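Local coordinates for class II aldolase/adducin N-terminal domain-containing protein (Thermoplasma acidophilum, PDB 3M4R) that binds a zinc ion through an aldolase II domain, the N-terminal part of a longer protein that is probably an oxidoreductase, at residues 76-80 / 81-85; 63-66 / 67-71. All coordinates share one frame; numbering follows the deposited sequence. Where two conformers were deposited one is given.

Interaction 1: residues 76-80 / 81-85; sequences TGIRM and DDALA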
# COMPACT_ATOMS: atom_id res chain seq x y z
N THR A 76 -2.74 0.06 12.65
CA THR A 76 -2.00 0.81 13.69
C THR A 76 -1.97 2.24 13.20
O THR A 76 -1.73 2.50 12.00
CB THR A 76 -0.63 0.21 13.91
OG1 THR A 76 -0.77 -1.04 14.66
CG2 THR A 76 0.40 1.17 14.67
N GLY A 77 -2.23 3.18 14.12
CA GLY A 77 -2.28 4.61 13.80
C GLY A 77 -0.92 5.27 13.85
O GLY A 77 -0.27 5.25 14.91
N ILE A 78 -0.53 5.89 12.73
CA ILE A 78 0.74 6.63 12.61
C ILE A 78 0.42 8.08 12.33
O ILE A 78 -0.40 8.41 11.46
CB ILE A 78 1.64 6.03 11.47
CG1 ILE A 78 1.93 4.54 11.74
CG2 ILE A 78 2.97 6.82 11.26
CD1 ILE A 78 2.78 4.21 13.01
N ARG A 79 1.04 8.97 13.07
CA ARG A 79 0.80 10.40 12.84
C ARG A 79 1.35 10.78 11.48
O ARG A 79 2.50 10.54 11.20
CB ARG A 79 1.49 11.26 13.90
CG ARG A 79 1.05 10.97 15.33
CD ARG A 79 1.79 11.78 16.40
NE ARG A 79 1.09 11.49 17.63
CZ ARG A 79 0.10 12.21 18.14
NH1 ARG A 79 -0.27 13.37 17.60
NH2 ARG A 79 -0.49 11.77 19.24
N MSE A 80 0.51 11.38 10.62
CA MSE A 80 0.95 11.77 9.29
C MSE A 80 1.94 12.91 9.37
O MSE A 80 2.88 12.93 8.58
CB MSE A 80 -0.22 12.16 8.37
CG MSE A 80 -0.85 10.90 7.70
SE MSE A 80 0.30 10.01 6.39
CE MSE A 80 0.31 11.51 5.15
N ASP A 81 1.76 13.84 10.29
CA ASP A 81 2.74 14.91 10.48
C ASP A 81 4.13 14.33 10.66
O ASP A 81 5.07 14.75 10.01
CB ASP A 81 2.43 15.73 11.73
CG ASP A 81 1.43 16.83 11.49
OD1 ASP A 81 1.06 17.09 10.32
OD2 ASP A 81 1.02 17.49 12.50
N ASP A 82 4.24 13.31 11.51
CA ASP A 82 5.51 12.62 11.78
C ASP A 82 6.03 11.88 10.52
O ASP A 82 7.19 11.98 10.13
CB ASP A 82 5.33 11.61 12.89
CG ASP A 82 5.22 12.24 14.28
OD1 ASP A 82 5.07 13.49 14.38
OD2 ASP A 82 5.31 11.46 15.27
N ALA A 83 5.17 11.09 9.91
CA ALA A 83 5.57 10.34 8.73
C ALA A 83 6.00 11.27 7.59
O ALA A 83 7.01 11.04 6.97
CB ALA A 83 4.43 9.33 8.30
N LEU A 84 5.27 12.34 7.33
CA LEU A 84 5.60 13.18 6.20
C LEU A 84 6.89 13.94 6.47
O LEU A 84 7.59 14.36 5.53
CB LEU A 84 4.47 14.19 5.91
CG LEU A 84 3.24 13.68 5.15
CD1 LEU A 84 2.15 14.78 5.03
CD2 LEU A 84 3.62 13.13 3.76
N ALA A 85 7.22 14.14 7.75
CA ALA A 85 8.46 14.87 8.07
C ALA A 85 9.66 14.03 7.72
O ALA A 85 10.71 14.56 7.54
CB ALA A 85 8.50 15.26 9.58
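R79 and A83 meet at a strand-to-helix junction of the aldolase II domain. Here strand 75-79, at the edge of the central sheet, turns into the short helix 80-85, with R79 at the N-cap position. The first turn of the helix is fixed by two backbone bonds. A83 N gives its hydrogen to R79 O at 3.0 Å. L84 N bonds to M80 O at 2.8 Å. The carbonyl of the last strand residue thus serves as the first acceptor of the helix.

R79 and D82 lie side by side and point the same way. The aliphatic part of R79 does the touching, with R79 CB 3.9 Å from D82 CG. R79 was deposited in two conformers, so the contacts of its outer chain are less certain. In the conformer described here, R79 CD is 3.7 Å from D82 OD2. The guanidinium and carboxylate planes are turned 43° apart, and R79 NE stays 4.8 Å from D82 OD2, so this is no salt bridge. Replacing D82 by an alanine takes away the carboxylate, and the R79 methylenes would probably lose their side support and be set freer to turn.

I78 CG2 reaches A83 CB at 4.1 Å. The selenomethionine M80 is bent at both chi2 (-68°) and chi3 (-65°). This turns its methyl end toward L84, which it crosses at a slant, with M80 CE 3.6 Å from L84 CG.

Further out, R79 NH1 forms a salt bridge with D49. Helix 117-121 packs on M80 and A83 through A121, while I78 and M80 also touch strand 54-61. On the helix backbone, Y100 OH is hydrogen-bonded to D82 O.

Interaction 2: residues 63-66 / 67-71; sequences SGSN and LGTID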
# COMPACT_ATOMS: atom_id res chain seq x y z
N SER A 63 1.42 -5.98 12.32
CA SER A 63 1.94 -7.36 12.36
C SER A 63 1.01 -8.34 13.07
O SER A 63 1.34 -9.50 13.21
CB SER A 63 3.28 -7.38 13.08
OG SER A 63 3.13 -6.80 14.36
N GLY A 64 -0.12 -7.86 13.58
CA GLY A 64 -1.03 -8.71 14.35
C GLY A 64 -1.95 -9.63 13.52
O GLY A 64 -2.68 -10.41 14.11
N SER A 65 -2.00 -9.48 12.19
CA SER A 65 -2.84 -10.32 11.35
C SER A 65 -2.40 -10.28 9.89
O SER A 65 -1.78 -9.30 9.45
CB SER A 65 -4.31 -9.82 11.42
OG SER A 65 -5.20 -10.57 10.57
N ASN A 66 -2.79 -11.32 9.14
CA ASN A 66 -2.65 -11.29 7.70
C ASN A 66 -3.83 -10.45 7.17
O ASN A 66 -4.79 -10.18 7.90
CB ASN A 66 -2.58 -12.70 7.11
CG ASN A 66 -1.22 -13.40 7.39
OD1 ASN A 66 -0.24 -12.77 7.80
ND2 ASN A 66 -1.18 -14.70 7.15
N LEU A 67 -3.71 -9.97 5.94
CA LEU A 67 -4.71 -9.11 5.30
C LEU A 67 -6.08 -9.78 5.16
O LEU A 67 -7.13 -9.13 5.27
CB LEU A 67 -4.24 -8.79 3.88
CG LEU A 67 -3.23 -7.66 3.71
CD1 LEU A 67 -2.80 -7.57 2.24
CD2 LEU A 67 -3.86 -6.36 4.19
N GLY A 68 -6.03 -11.07 4.91
CA GLY A 68 -7.22 -11.89 4.54
C GLY A 68 -8.32 -11.92 5.61
O GLY A 68 -9.52 -11.92 5.27
N THR A 69 -7.90 -11.92 6.88
CA THR A 69 -8.79 -12.06 8.03
C THR A 69 -8.64 -10.86 8.97
O THR A 69 -8.97 -10.92 10.14
CB THR A 69 -8.48 -13.39 8.78
OG1 THR A 69 -7.13 -13.39 9.21
CG2 THR A 69 -8.68 -14.57 7.86
N ILE A 70 -8.20 -9.73 8.43
CA ILE A 70 -7.89 -8.58 9.25
C ILE A 70 -9.19 -7.98 9.82
O ILE A 70 -10.29 -8.19 9.29
CB ILE A 70 -7.07 -7.57 8.47
CG1 ILE A 70 -6.21 -6.70 9.43
CG2 ILE A 70 -7.97 -6.70 7.57
CD1 ILE A 70 -5.06 -6.02 8.71
N ASP A 71 -9.05 -7.29 10.94
CA ASP A 71 -10.12 -6.49 11.53
C ASP A 71 -9.54 -5.16 11.97
O ASP A 71 -8.40 -4.84 11.63
CB ASP A 71 -10.88 -7.26 12.64
CG ASP A 71 -10.08 -7.46 13.89
OD1 ASP A 71 -9.02 -6.79 14.13
OD2 ASP A 71 -10.53 -8.31 14.69
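S65 and I70 come close across a compact loop turn, their CA atoms 5.7 Å apart, with a weak backbone bond from I70 N to L67 O at 3.4 Å inside it. No hydrogen bond joins 63-66 to 67-71; the two halves meet by packing.

S65 has OG anti to its own N (chi1 177°). This places the hydroxyl beside the next carbonyl, and S65 OG donates to N66 O at 2.7 Å. The bond lies in the carbonyl plane, on a lone pair, with a C=O...O angle of 132°. The same hydroxyl rests against I70, with OG of S65 3.6 Å from I70 CA. T69 OG1 comes within 3.7 Å of S65 OG without a bond. On the I70 side, I70 CB packs against N66 O at 3.5 Å.

K61 NZ bonds to S65 O, and R25 NE to I70 O. The apolar side chains of L67 and I70 touch S24 of helix 16-28 and K61 of strand 54-61.

The arrangement is a tight turn in the connection between antiparallel neighbours 54-61 and 75-79 of the aldolase II domain. L67 lies about 7 Å from the zinc ligand H130, side chain to side chain.

How the interactions relate
From the N terminus, helix 16-28 comes first, then strands 40-48 and 54-61. Interaction 2 follows in the connection after 54-61 and makes a turn within it, against helix 16-28. The chain then enters strand 75-79, antiparallel to 54-61 at the edge of the sheet. Interaction 1 closes the step from that strand into helix 80-85, next to helix 117-121. The two contacts are in series; they neither nest nor cross. The centres of interactions 1 and 2 are 21 Å apart. The nearest atoms of interactions 1 and 2 are about 6 Å apart, so they do not touch. Strand 54-61 is their common neighbour, as both 63-71 and 76-85 pack on it.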